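Local structure of fatty acid amide hydrolase (Candida albicans, 6KVR) at residues F79-L84 with K105-R110; L226-G231 with N470-S475; T274-V279 with L327-R332. The protein probably hydrolyses amides of monocarboxylic acids to the carboxylate and ammonium, as a member of the amidase signature family. All blocks are in the same frame, centred on the assembly; numbering follows the deposited sequence.

Contact 1. Residues F79-L84 with K105-R110; sequences FAITDL and KAFAHR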
loop_
_atom_site.group_PDB
_atom_site.type_symbol
_atom_site.label_atom_id
_atom_site.label_comp_id
_atom_site.label_asym_id
_atom_site.label_seq_id
_atom_site.Cartn_x
_atom_site.Cartn_y
_atom_site.Cartn_z
ATOM N N PHE A 79 19.817 0.259 38.989
ATOM C CA PHE A 79 18.788 1.283 38.813
ATOM C C PHE A 79 19.304 2.421 37.945
ATOM O O PHE A 79 18.568 2.958 37.104
ATOM C CB PHE A 79 18.323 1.830 40.165
ATOM C CG PHE A 79 17.251 1.004 40.824
ATOM C CD1 PHE A 79 16.032 0.775 40.187
ATOM C CD2 PHE A 79 17.454 0.463 42.089
ATOM C CE1 PHE A 79 15.038 0.004 40.792
ATOM C CE2 PHE A 79 16.470 -0.309 42.699
ATOM C CZ PHE A 79 15.258 -0.536 42.049
ATOM N N ALA A 80 20.565 2.804 38.142
ATOM C CA ALA A 80 21.134 3.896 37.365
ATOM C C ALA A 80 21.195 3.531 35.892
ATOM O O ALA A 80 20.921 4.365 35.022
ATOM C CB ALA A 80 22.526 4.245 37.892
ATOM N N ILE A 81 21.534 2.277 35.594
ATOM C CA ILE A 81 21.583 1.831 34.208
ATOM C C ILE A 81 20.173 1.732 33.627
ATOM O O ILE A 81 19.867 2.352 32.599
ATOM C CB ILE A 81 22.339 0.494 34.111
ATOM C CG1 ILE A 81 23.838 0.739 34.283
ATOM C CG2 ILE A 81 22.045 -0.202 32.774
ATOM C CD1 ILE A 81 24.665 -0.523 34.336
ATOM N N THR A 82 19.284 0.981 34.298
ATOM C CA THR A 82 17.976 0.645 33.745
ATOM C C THR A 82 16.987 1.801 33.776
ATOM O O THR A 82 15.889 1.654 33.237
ATOM C CB THR A 82 17.356 -0.565 34.465
ATOM O OG1 THR A 82 17.241 -0.315 35.872
ATOM C CG2 THR A 82 18.196 -1.793 34.248
ATOM N N ASP A 83 17.329 2.946 34.361
ATOM C CA ASP A 83 16.461 4.116 34.289
ATOM C C ASP A 83 17.083 5.228 33.450
ATOM O O ASP A 83 16.832 6.414 33.674
ATOM C CB ASP A 83 16.091 4.609 35.688
ATOM C CG ASP A 83 15.073 3.693 36.375
ATOM O OD1 ASP A 83 14.268 3.059 35.650
ATOM O OD2 ASP A 83 15.064 3.603 37.629
ATOM N N LEU A 84 17.888 4.851 32.472
ATOM C CA LEU A 84 18.317 5.757 31.421
ATOM C C LEU A 84 17.557 5.406 30.146
ATOM O O LEU A 84 17.262 4.234 29.900
ATOM C CB LEU A 84 19.816 5.610 31.165
ATOM C CG LEU A 84 20.885 6.303 31.996
ATOM C CD1 LEU A 84 22.251 5.871 31.451
ATOM C CD2 LEU A 84 20.714 7.816 32.040
ATOM N N LYS A 105 23.324 -7.070 32.022
ATOM C CA LYS A 105 23.060 -7.772 33.278
ATOM C C LYS A 105 22.032 -7.034 34.127
ATOM O O LYS A 105 21.238 -7.665 34.838
ATOM C CB LYS A 105 24.361 -7.951 34.061
ATOM C CG LYS A 105 25.463 -8.669 33.301
ATOM C CD LYS A 105 26.537 -9.205 34.237
ATOM C CE LYS A 105 26.809 -10.674 33.996
ATOM N NZ LYS A 105 25.729 -11.504 34.606
ATOM N N ALA A 106 22.036 -5.698 34.080
ATOM C CA ALA A 106 21.024 -4.951 34.817
ATOM C C ALA A 106 19.637 -5.238 34.260
ATOM O O ALA A 106 18.732 -5.650 34.996
ATOM C CB ALA A 106 21.331 -3.457 34.775
ATOM N N PHE A 107 19.468 -5.066 32.942
ATOM C CA PHE A 107 18.182 -5.336 32.312
ATOM C C PHE A 107 17.779 -6.796 32.474
ATOM O O PHE A 107 16.607 -7.101 32.731
ATOM C CB PHE A 107 18.238 -4.941 30.833
ATOM C CG PHE A 107 18.070 -3.471 30.606
ATOM C CD1 PHE A 107 16.813 -2.891 30.674
ATOM C CD2 PHE A 107 19.169 -2.664 30.345
ATOM C CE1 PHE A 107 16.656 -1.541 30.484
ATOM C CE2 PHE A 107 19.021 -1.310 30.156
ATOM C CZ PHE A 107 17.760 -0.743 30.219
ATOM N N ALA A 108 18.739 -7.712 32.352
ATOM C CA ALA A 108 18.432 -9.129 32.518
ATOM C C ALA A 108 17.881 -9.413 33.914
ATOM O O ALA A 108 16.894 -10.150 34.075
ATOM C CB ALA A 108 19.687 -9.965 32.252
ATOM N N HIS A 109 18.535 -8.851 34.942
ATOM C CA HIS A 109 18.017 -8.922 36.302
ATOM C C HIS A 109 16.613 -8.328 36.381
ATOM O O HIS A 109 15.681 -8.970 36.879
ATOM C CB HIS A 109 18.984 -8.183 37.242
ATOM C CG HIS A 109 18.741 -8.424 38.702
ATOM N ND1 HIS A 109 19.630 -8.013 39.675
ATOM C CD2 HIS A 109 17.713 -9.017 39.356
ATOM C CE1 HIS A 109 19.161 -8.351 40.864
ATOM N NE2 HIS A 109 18.003 -8.964 40.699
ATOM N N ARG A 110 16.435 -7.106 35.865
ATOM C CA ARG A 110 15.133 -6.457 35.973
ATOM C C ARG A 110 14.056 -7.217 35.197
ATOM O O ARG A 110 12.891 -7.227 35.616
ATOM C CB ARG A 110 15.231 -5.001 35.505
ATOM C CG ARG A 110 14.086 -4.103 36.000
ATOM C CD ARG A 110 14.431 -2.605 35.941
ATOM N NE ARG A 110 13.244 -1.764 36.092
ATOM C CZ ARG A 110 13.258 -0.460 36.353
ATOM N NH1 ARG A 110 14.391 0.204 36.524
ATOM N NH2 ARG A 110 12.105 0.195 36.454
#
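Thr-82, on the last turn of helix 76-82, faces Ala-106, Phe-107 and Arg-110 of helix 100-118, and its two branches do different work. The methyl CG2 packs 3.6 Å from Ala-106 CB and lies over the centre of the Phe-107 ring, 3.9 Å from its centroid and only 5° off the ring normal, a nearly vertical CH-pi contact. Ala-106 suits this place because its small side chain lets the helices come close. Ile-81 extends the apolar patch, its CG2 resting 3.9 Å from Ala-106 CB; Leu-89 of helix 86-94 touches both Ile-81 and Phe-107.

Thr-82 OG1 lies between the backbone N and the carbonyl carbon (chi1 57°), which puts it toward Arg-110 while CG2 goes to the ring. It accepts from Arg-110 NH1 at 3.0 Å, close to the guanidinium plane, and also bonds to Glu-78 O. Arg-110, extended from CG to NE, is long enough to reach Asp-83, where NH1 forms a salt bridge with OD1 at 3.0 Å, met from above the carboxylate plane, 48° out of it. Arg-110 NE donates to Tyr-243 O, Tyr-69 OH bonds to both Arg-110 NH2 and Asp-83 OD2, and Arg-301 makes a second salt bridge to Asp-83 OD1. With its N-H groups so engaged, a buried arginine is tolerable here.

Asp-83 is thus partly exposed but firmly bonded. The loose side is Phe-79, whose ring edge meets Arg-110 NH1 at 4.1 Å. Overall, two helices of the amidase fold's helical layer pack together, with a buried charge pair at one end.

Contact 2. Residues L226-G231 with N470-S475; sequences LLLSSG and NVAPHS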
loop_
_atom_site.group_PDB
_atom_site.type_symbol
_atom_site.label_atom_id
_atom_site.label_comp_id
_atom_site.label_asym_id
_atom_site.label_seq_id
_atom_site.Cartn_x
_atom_site.Cartn_y
_atom_site.Cartn_z
ATOM N N LEU A 226 -1.394 -5.789 39.967
ATOM C CA LEU A 226 -1.339 -7.168 39.501
ATOM C C LEU A 226 -2.706 -7.825 39.379
ATOM O O LEU A 226 -2.789 -8.941 38.849
ATOM C CB LEU A 226 -0.451 -8.006 40.417
ATOM C CG LEU A 226 1.061 -7.801 40.296
ATOM C CD1 LEU A 226 1.803 -8.729 41.272
ATOM C CD2 LEU A 226 1.542 -8.039 38.877
ATOM N N LEU A 227 -3.781 -7.193 39.844
ATOM C CA LEU A 227 -5.088 -7.750 39.509
ATOM C C LEU A 227 -5.424 -7.521 38.032
ATOM O O LEU A 227 -6.125 -8.343 37.420
ATOM C CB LEU A 227 -6.171 -7.158 40.415
ATOM C CG LEU A 227 -7.629 -7.565 40.128
ATOM C CD1 LEU A 227 -7.880 -9.053 40.355
ATOM C CD2 LEU A 227 -8.592 -6.748 40.966
ATOM N N LEU A 228 -4.912 -6.443 37.432
ATOM C CA LEU A 228 -5.339 -6.054 36.092
ATOM C C LEU A 228 -4.524 -6.743 35.002
ATOM O O LEU A 228 -3.393 -7.192 35.209
ATOM C CB LEU A 228 -5.251 -4.536 35.907
ATOM C CG LEU A 228 -5.867 -3.777 37.094
ATOM C CD1 LEU A 228 -5.694 -2.284 36.911
ATOM C CD2 LEU A 228 -7.361 -4.165 37.290
ATOM N N SER A 229 -5.127 -6.817 33.818
ATOM C CA SER A 229 -4.413 -7.255 32.631
ATOM C C SER A 229 -3.371 -6.224 32.207
ATOM O O SER A 229 -3.553 -5.014 32.371
ATOM C CB SER A 229 -5.397 -7.477 31.486
ATOM O OG SER A 229 -4.729 -7.415 30.244
ATOM N N SER A 230 -2.274 -6.709 31.630
ATOM C CA SER A 230 -1.319 -5.826 30.971
ATOM C C SER A 230 -1.695 -5.546 29.522
ATOM O O SER A 230 -0.970 -4.810 28.843
ATOM C CB SER A 230 0.099 -6.416 31.043
ATOM O OG SER A 230 0.282 -7.471 30.097
ATOM N N GLY A 231 -2.809 -6.095 29.043
ATOM C CA GLY A 231 -3.283 -5.850 27.693
ATOM C C GLY A 231 -2.881 -6.929 26.710
ATOM O O GLY A 231 -2.489 -8.039 27.073
ATOM N N ASN A 470 -11.774 2.515 29.457
ATOM C CA ASN A 470 -11.424 2.319 30.853
ATOM C C ASN A 470 -9.903 2.296 30.922
ATOM O O ASN A 470 -9.218 2.334 29.893
ATOM C CB ASN A 470 -12.064 1.033 31.399
ATOM C CG ASN A 470 -11.960 0.913 32.913
ATOM O OD1 ASN A 470 -11.792 1.904 33.625
ATOM N ND2 ASN A 470 -12.038 -0.310 33.407
ATOM N N VAL A 471 -9.378 2.251 32.140
ATOM C CA VAL A 471 -7.979 1.895 32.352
ATOM C C VAL A 471 -7.893 0.394 32.107
ATOM O O VAL A 471 -8.879 -0.214 31.684
ATOM C CB VAL A 471 -7.505 2.270 33.770
ATOM C CG1 VAL A 471 -7.432 3.782 33.913
ATOM C CG2 VAL A 471 -8.461 1.726 34.782
ATOM N N ALA A 472 -6.737 -0.212 32.397
ATOM C CA ALA A 472 -6.525 -1.636 32.156
ATOM C C ALA A 472 -7.704 -2.464 32.664
ATOM O O ALA A 472 -8.179 -2.243 33.786
ATOM C CB ALA A 472 -5.235 -2.115 32.829
ATOM N N PRO A 473 -8.191 -3.414 31.889
ATOM C CA PRO A 473 -9.344 -4.212 32.311
ATOM C C PRO A 473 -8.926 -5.370 33.213
ATOM O O PRO A 473 -7.753 -5.711 33.350
ATOM C CB PRO A 473 -9.899 -4.727 30.983
ATOM C CG PRO A 473 -8.665 -4.968 30.188
ATOM C CD PRO A 473 -7.705 -3.817 30.558
ATOM N N HIS A 474 -9.917 -5.979 33.844
ATOM C CA HIS A 474 -9.659 -7.250 34.502
ATOM C C HIS A 474 -9.378 -8.317 33.447
ATOM O O HIS A 474 -9.870 -8.239 32.320
ATOM C CB HIS A 474 -10.849 -7.658 35.366
ATOM C CG HIS A 474 -11.076 -6.757 36.537
ATOM N ND1 HIS A 474 -12.274 -6.707 37.217
ATOM C CD2 HIS A 474 -10.252 -5.881 37.160
ATOM C CE1 HIS A 474 -12.180 -5.833 38.203
ATOM N NE2 HIS A 474 -10.963 -5.315 38.189
ATOM N N SER A 475 -8.592 -9.326 33.824
ATOM C CA SER A 475 -8.249 -10.380 32.878
ATOM C C SER A 475 -9.501 -10.996 32.267
ATOM O O SER A 475 -10.500 -11.235 32.952
ATOM C CB SER A 475 -7.396 -11.451 33.563
ATOM O OG SER A 475 -6.182 -10.859 34.021
HETATM O O HOH W 1 -8.232 -9.716 36.779
#
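Ser-229 meets Pro-473 where the chain enters the glycine- and serine-rich amidase signature, whose Ser-233 is predicted to belong to the charge relay; the Ser-229 side chain lies about 10 Å from that of Ser-233. Ser-229 N donates to Pro-473 O at 2.9 Å, nearly straight at 165°. Ser-229 OG, anti to the backbone N (chi1 158°), turns forward along its own chain and accepts from Gly-231 N at 2.6 Å, an ST turn; Asp-211 holds the same hydroxyl. Gly-231 fits because at its backbone angles a beta carbon would press on the carbonyl oxygen of Ser-230.

Next to this bond, Leu-228 packs on Ala-472 and His-474. Its CB lies 3.9 Å from Ala-472 CB, and its methyl CD2 reaches the edge of the His-474 ring in the ring plane, 3.4 Å from His-474 CD2. Leu-227 CD2 touches the same ring obliquely, 3.9 Å from His-474 NE2. Phe-536 stacks on the imidazole of His-474, whose NE2 bonds to Gln-535 O.

A water joins the other end, donating to Leu-227 O at 2.6 Å and accepting from Ser-475 N at 3.0 Å. Ser-475 OG and Leu-227 O also share Lys-221 as a partner. The histidine bond to a main-chain carbonyl implies a proton on NE2. One direct and one water-mediated backbone link join the loops, so this part of the polar contact does not depend on side-chain identity.

Contact 3. Residues T274-V279 with L327-R332; sequences TKRISV and LPMPWR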
loop_
_atom_site.group_PDB
_atom_site.type_symbol
_atom_site.label_atom_id
_atom_site.label_comp_id
_atom_site.label_asym_id
_atom_site.label_seq_id
_atom_site.Cartn_x
_atom_site.Cartn_y
_atom_site.Cartn_z
ATOM N N THR A 274 0.982 1.914 7.967
ATOM C CA THR A 274 1.357 0.629 7.389
ATOM C C THR A 274 2.491 0.792 6.387
ATOM O O THR A 274 2.657 1.845 5.758
ATOM C CB THR A 274 0.174 -0.049 6.695
ATOM O OG1 THR A 274 -0.381 0.843 5.718
ATOM C CG2 THR A 274 -0.912 -0.456 7.706
ATOM N N LYS A 275 3.283 -0.273 6.260
ATOM C CA LYS A 275 4.298 -0.468 5.230
ATOM C C LYS A 275 5.556 0.359 5.451
ATOM O O LYS A 275 6.332 0.549 4.528
ATOM C CB LYS A 275 3.729 -0.222 3.829
ATOM C CG LYS A 275 2.464 -1.050 3.552
ATOM C CD LYS A 275 1.388 -0.221 2.855
ATOM C CE LYS A 275 1.325 -0.503 1.332
ATOM N NZ LYS A 275 0.661 0.580 0.507
ATOM N N ARG A 276 5.804 0.834 6.666
ATOM C CA ARG A 276 7.099 1.409 6.988
ATOM C C ARG A 276 8.000 0.403 7.703
ATOM O O ARG A 276 9.183 0.281 7.368
ATOM C CB ARG A 276 6.911 2.669 7.847
ATOM C CG ARG A 276 6.031 3.733 7.212
ATOM C CD ARG A 276 6.209 5.114 7.862
ATOM N NE ARG A 276 7.400 5.817 7.395
ATOM C CZ ARG A 276 7.648 7.108 7.593
ATOM N NH1 ARG A 276 6.774 7.895 8.198
ATOM N NH2 ARG A 276 8.812 7.618 7.185
ATOM N N ILE A 277 7.444 -0.345 8.654
ATOM C CA ILE A 277 8.157 -1.369 9.403
ATOM C C ILE A 277 7.675 -2.726 8.892
ATOM O O ILE A 277 6.470 -2.928 8.710
ATOM C CB ILE A 277 7.925 -1.196 10.923
ATOM C CG1 ILE A 277 8.743 -0.010 11.449
ATOM C CG2 ILE A 277 8.383 -2.393 11.695
ATOM C CD1 ILE A 277 8.197 1.323 11.110
ATOM N N SER A 278 8.608 -3.641 8.631
ATOM C CA SER A 278 8.233 -4.952 8.099
ATOM C C SER A 278 7.527 -5.840 9.127
ATOM O O SER A 278 7.920 -5.906 10.299
ATOM C CB SER A 278 9.468 -5.686 7.588
ATOM O OG SER A 278 9.093 -6.951 7.063
ATOM N N VAL A 279 6.487 -6.548 8.670
ATOM C CA VAL A 279 5.878 -7.636 9.433
ATOM C C VAL A 279 6.212 -8.996 8.836
ATOM O O VAL A 279 5.674 -10.008 9.284
ATOM C CB VAL A 279 4.351 -7.475 9.573
ATOM C CG1 VAL A 279 4.004 -6.186 10.317
ATOM C CG2 VAL A 279 3.677 -7.505 8.209
ATOM N N LEU A 327 8.125 0.318 2.343
ATOM C CA LEU A 327 8.287 1.508 1.527
ATOM C C LEU A 327 9.655 2.146 1.763
ATOM O O LEU A 327 10.100 2.265 2.908
ATOM C CB LEU A 327 7.196 2.532 1.838
ATOM C CG LEU A 327 5.727 2.191 1.569
ATOM C CD1 LEU A 327 4.835 3.377 1.952
ATOM C CD2 LEU A 327 5.511 1.795 0.115
ATOM N N PRO A 328 10.345 2.573 0.697
ATOM C CA PRO A 328 11.571 3.367 0.876
ATOM C C PRO A 328 11.249 4.851 1.030
ATOM O O PRO A 328 11.584 5.678 0.184
ATOM C CB PRO A 328 12.357 3.058 -0.402
ATOM C CG PRO A 328 11.320 2.780 -1.410
ATOM C CD PRO A 328 10.158 2.145 -0.698
HETATM N N MSE A 329 10.552 5.184 2.107
HETATM C CA MSE A 329 10.282 6.574 2.396
HETATM C C MSE A 329 11.056 6.943 3.656
HETATM O O MSE A 329 10.843 6.377 4.736
HETATM C CB MSE A 329 8.774 6.816 2.473
HETATM C CG MSE A 329 8.022 6.564 3.756
HETATM SE SE MSE A 329 6.582 7.903 3.842
HETATM C CE MSE A 329 5.729 7.592 2.082
ATOM N N PRO A 330 12.019 7.842 3.476
ATOM C CA PRO A 330 12.961 8.161 4.557
ATOM C C PRO A 330 12.245 8.651 5.800
ATOM O O PRO A 330 11.205 9.307 5.723
ATOM C CB PRO A 330 13.828 9.274 3.954
ATOM C CG PRO A 330 13.689 9.092 2.445
ATOM C CD PRO A 330 12.302 8.572 2.228
ATOM N N TRP A 331 12.820 8.327 6.960
ATOM C CA TRP A 331 12.375 8.909 8.220
ATOM C C TRP A 331 12.914 10.337 8.279
ATOM O O TRP A 331 14.124 10.545 8.427
ATOM C CB TRP A 331 12.862 8.064 9.395
ATOM C CG TRP A 331 12.425 8.583 10.730
ATOM C CD1 TRP A 331 13.161 9.348 11.591
ATOM C CD2 TRP A 331 11.144 8.388 11.357
ATOM N NE1 TRP A 331 12.420 9.636 12.713
ATOM C CE2 TRP A 331 11.179 9.064 12.592
ATOM C CE3 TRP A 331 9.969 7.720 10.987
ATOM C CZ2 TRP A 331 10.088 9.084 13.467
ATOM C CZ3 TRP A 331 8.882 7.743 11.854
ATOM C CH2 TRP A 331 8.951 8.420 13.082
ATOM N N ARG A 332 12.021 11.318 8.139
ATOM C CA ARG A 332 12.419 12.714 8.027
ATOM C C ARG A 332 12.851 13.295 9.374
ATOM O O ARG A 332 12.409 12.866 10.442
ATOM C CB ARG A 332 11.278 13.552 7.450
ATOM C CG ARG A 332 11.104 13.391 5.937
ATOM C CD ARG A 332 9.791 13.976 5.473
ATOM N NE ARG A 332 8.645 13.338 6.111
ATOM C CZ ARG A 332 7.906 13.906 7.055
ATOM N NH1 ARG A 332 8.212 15.095 7.546
ATOM N NH2 ARG A 332 6.833 13.265 7.515
HETATM O O HOH W 2 9.300 4.424 5.929
HETATM O O HOH W 3 10.406 1.893 5.584
#
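Leu-327 N donates to Lys-275 O at 2.8 Å and 167°, joining two irregular loops of the amidase fold. One follows strand 268-271 of the central sheet, and the other passes through an inverse gamma turn centred on Pro-328. A water donates to both Arg-276 O and Leu-327 O, reinforcing the link.

Leu-327 packs its CG 3.9 Å from Lys-275 CB, using the aliphatic base of the lysine. Leu-327 and Pro-328 also meet Tyr-550 of the second subunit, so this part of the contact lies at the subunit interface.

Arg-276 dominates the side-chain contact. A bend at chi3 (80°) carries its flat guanidinium between two side chains: selenomethionine Met-329 places SE over the centre of one face, 4.0 Å from Arg-276 CZ, while Trp-331 CE3 covers the opposite face toward the rim, 4.0 Å from Arg-276 NH2. A thin methionine-type chain and the indole can thus pack both faces while the N-H groups point outward in the plane. Asp-552 and Glu-553 take the charge in salt bridges. Arg-276 NH2 reaches Met-329 O only weakly, at 3.4 Å; the firmer tie is a water that accepts from Arg-276 NE at 2.8 Å and donates to Met-329 O.

The three contacts lie far apart in one chain: centres are about 25 Å apart for contacts 1 and 2, about 31 Å for contacts 1 and 3, and about 32 Å for contacts 2 and 3, and none touches another. Contact 1 closes first along the sequence, joining the neighbouring helices 76-82 and 100-118. Contact 2 then spans a long section of chain in which contact 3 is nested, the two lying on opposite sides of the chain's centre. Both bring together loops distant in sequence, including loops that follow strands of the mixed central sheet, 462-466 for contact 2 and 268-271 for contact 3, a loop contact at the subunit interface.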